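Local coordinates for protein fusolin (Unidentified entomopoxvirus, PDB 4OW5) that enhances the virulence of entomopoxviruses, crystallises in vivo into viral spindles, and carries a chitin-binding domain related to lytic polysaccharide monooxygenases, at residues V87-C93 / F225-A229. Numbering follows the deposited sequence.
Sequences VVPNYLC and FYNCA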
loop_
_atom_site.group_PDB
_atom_site.type_symbol
_atom_site.label_atom_id
_atom_site.label_comp_id
_atom_site.label_asym_id
_atom_site.label_seq_id
_atom_site.Cartn_x
_atom_site.Cartn_y
_atom_site.Cartn_z
ATOM N N VAL A 87 20.455 -26.903 -1.608
ATOM C CA VAL A 87 19.134 -27.538 -1.588
ATOM C C VAL A 87 18.105 -26.599 -2.197
ATOM O O VAL A 87 17.401 -26.990 -3.133
ATOM C CB VAL A 87 18.770 -27.979 -0.152
ATOM C CG1 VAL A 87 17.479 -28.779 -0.122
ATOM C CG2 VAL A 87 19.906 -28.779 0.461
ATOM N N VAL A 88 18.022 -25.374 -1.672
ATOM C CA VAL A 88 17.126 -24.328 -2.204
ATOM C C VAL A 88 17.963 -23.037 -2.416
ATOM O O VAL A 88 17.780 -22.037 -1.712
ATOM C CB VAL A 88 15.873 -24.092 -1.328
ATOM C CG1 VAL A 88 14.866 -23.176 -2.041
ATOM C CG2 VAL A 88 15.244 -25.415 -0.941
ATOM N N PRO A 89 18.889 -23.074 -3.404
ATOM C CA PRO A 89 19.727 -21.902 -3.671
ATOM C C PRO A 89 18.949 -20.770 -4.332
ATOM O O PRO A 89 19.281 -19.611 -4.126
ATOM C CB PRO A 89 20.821 -22.458 -4.574
ATOM C CG PRO A 89 20.199 -23.604 -5.274
ATOM C CD PRO A 89 19.283 -24.214 -4.248
ATOM N N ASN A 90 17.923 -21.094 -5.127
ATOM C CA ASN A 90 17.126 -20.080 -5.794
ATOM C C ASN A 90 15.769 -20.710 -6.140
ATOM O O ASN A 90 15.549 -21.868 -5.772
ATOM C CB ASN A 90 17.887 -19.535 -6.999
ATOM C CG ASN A 90 18.566 -20.609 -7.796
ATOM O OD1 ASN A 90 17.925 -21.546 -8.263
ATOM N ND2 ASN A 90 19.878 -20.545 -7.922
ATOM N N TYR A 91 14.840 -19.942 -6.720
ATOM C CA TYR A 91 13.467 -20.413 -6.991
ATOM C C TYR A 91 12.849 -20.905 -5.673
ATOM O O TYR A 91 12.368 -22.039 -5.551
ATOM C CB TYR A 91 13.456 -21.496 -8.070
ATOM C CG TYR A 91 13.795 -20.968 -9.444
ATOM C CD1 TYR A 91 12.948 -20.090 -10.099
ATOM C CD2 TYR A 91 15.005 -21.278 -10.052
ATOM C CE1 TYR A 91 13.226 -19.639 -11.382
ATOM C CE2 TYR A 91 15.347 -20.741 -11.300
ATOM C CZ TYR A 91 14.431 -19.958 -11.979
ATOM O OH TYR A 91 14.667 -19.497 -13.252
ATOM N N LEU A 92 12.918 -20.039 -4.660
ATOM C CA LEU A 92 12.482 -20.362 -3.318
ATOM C C LEU A 92 10.991 -20.711 -3.226
ATOM O O LEU A 92 10.655 -21.598 -2.450
ATOM C CB LEU A 92 12.806 -19.227 -2.334
ATOM C CG LEU A 92 14.181 -19.306 -1.647
ATOM C CD1 LEU A 92 15.304 -19.124 -2.664
ATOM C CD2 LEU A 92 14.291 -18.265 -0.540
ATOM N N CYS A 93 10.097 -20.027 -3.968
ATOM C CA CYS A 93 8.672 -20.338 -3.858
ATOM C C CYS A 93 8.322 -21.629 -4.614
ATOM O O CYS A 93 7.210 -22.123 -4.430
ATOM C CB CYS A 93 7.819 -19.166 -4.334
ATOM S SG CYS A 93 8.073 -17.632 -3.382
ATOM N N PHE A 225 9.763 -29.224 3.077
ATOM C CA PHE A 225 8.714 -28.540 2.341
ATOM C C PHE A 225 8.903 -27.024 2.547
ATOM O O PHE A 225 9.121 -26.555 3.676
ATOM C CB PHE A 225 7.331 -29.001 2.771
ATOM C CG PHE A 225 7.162 -30.483 2.597
ATOM C CD1 PHE A 225 7.645 -31.365 3.546
ATOM C CD2 PHE A 225 6.581 -31.004 1.449
ATOM C CE1 PHE A 225 7.576 -32.745 3.338
ATOM C CE2 PHE A 225 6.584 -32.369 1.213
ATOM C CZ PHE A 225 7.099 -33.232 2.146
ATOM N N TYR A 226 8.873 -26.291 1.460
ATOM C CA TYR A 226 9.099 -24.855 1.434
ATOM C C TYR A 226 7.928 -24.153 0.756
ATOM O O TYR A 226 7.618 -24.453 -0.397
ATOM C CB TYR A 226 10.400 -24.539 0.705
ATOM C CG TYR A 226 11.628 -25.218 1.286
ATOM C CD1 TYR A 226 12.532 -24.516 2.073
ATOM C CD2 TYR A 226 11.895 -26.557 1.027
ATOM C CE1 TYR A 226 13.676 -25.132 2.589
ATOM C CE2 TYR A 226 13.035 -27.186 1.539
ATOM C CZ TYR A 226 13.907 -26.474 2.347
ATOM O OH TYR A 226 14.949 -27.131 2.938
ATOM N N ASN A 227 7.281 -23.220 1.442
ATOM C CA ASN A 227 6.144 -22.473 0.879
ATOM C C ASN A 227 6.232 -20.985 1.148
ATOM O O ASN A 227 6.502 -20.580 2.285
ATOM C CB ASN A 227 4.826 -22.931 1.501
ATOM C CG ASN A 227 4.260 -24.283 1.182
ATOM O OD1 ASN A 227 3.138 -24.530 1.562
ATOM N ND2 ASN A 227 4.888 -25.133 0.400
ATOM N N CYS A 228 5.879 -20.178 0.125
ATOM C CA CYS A 228 5.704 -18.740 0.205
ATOM C C CYS A 228 4.262 -18.436 0.498
ATOM O O CYS A 228 3.385 -19.052 -0.093
ATOM C CB CYS A 228 6.129 -18.065 -1.102
ATOM S SG CYS A 228 7.896 -18.168 -1.419
ATOM N N ALA A 229 4.006 -17.471 1.376
ATOM C CA ALA A 229 2.664 -16.966 1.661
ATOM C C ALA A 229 2.705 -15.437 1.535
ATOM O O ALA A 229 3.549 -14.793 2.153
ATOM C CB ALA A 229 2.217 -17.375 3.032
HETATM O O HOH W 1 5.250 -21.390 -2.367
#
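Cys93 and Cys228 join the loop that follows helix 80-87 to strand 223-234 through a disulfide, Cys93 SG to Cys228 SG 2.0 Å, with a chi3 of -86° that lies close to the relaxed right angle. Beside this covalent link a water bridges the two backbones, donating to Cys93 O at 2.9 Å and accepting from Cys228 N.

Tyr226, two residues back on the same side of the strand, can be followed outward. Tyr226 CB lies 4.3 Å from Leu92 O, a carbonyl held by the hydroxyl of Tyr212. With CG anti to its carbonyl carbon (chi1 -57°), the ring is carried along the loop to Val88, whose CG2 sits 3.6 Å above the plane of the Tyr226 ring. The methyl lies over the ring, a little nearer its CZ and CE2 side (Val88 CG2 to Tyr226 CZ 3.7 Å), a CH-pi contact only 12° off the ring normal. Valine suits this buried place: while CG2 caps the ring face, the side chain also touches Ala71 and Tyr212. At the tip, Tyr226 OH approaches Val87 CG1 at 4.3 Å, and a weak hydrogen bond with Arg214 NE gives the buried hydroxyl a polar partner.

Asn227 turns away to the other side, where Ile4 and Gln11 hold its OD1. The disulfide thus ties the loop after helix 80-87 to a strand of the fibronectin type III-like beta-sandwich in this LPMO_10 family domain.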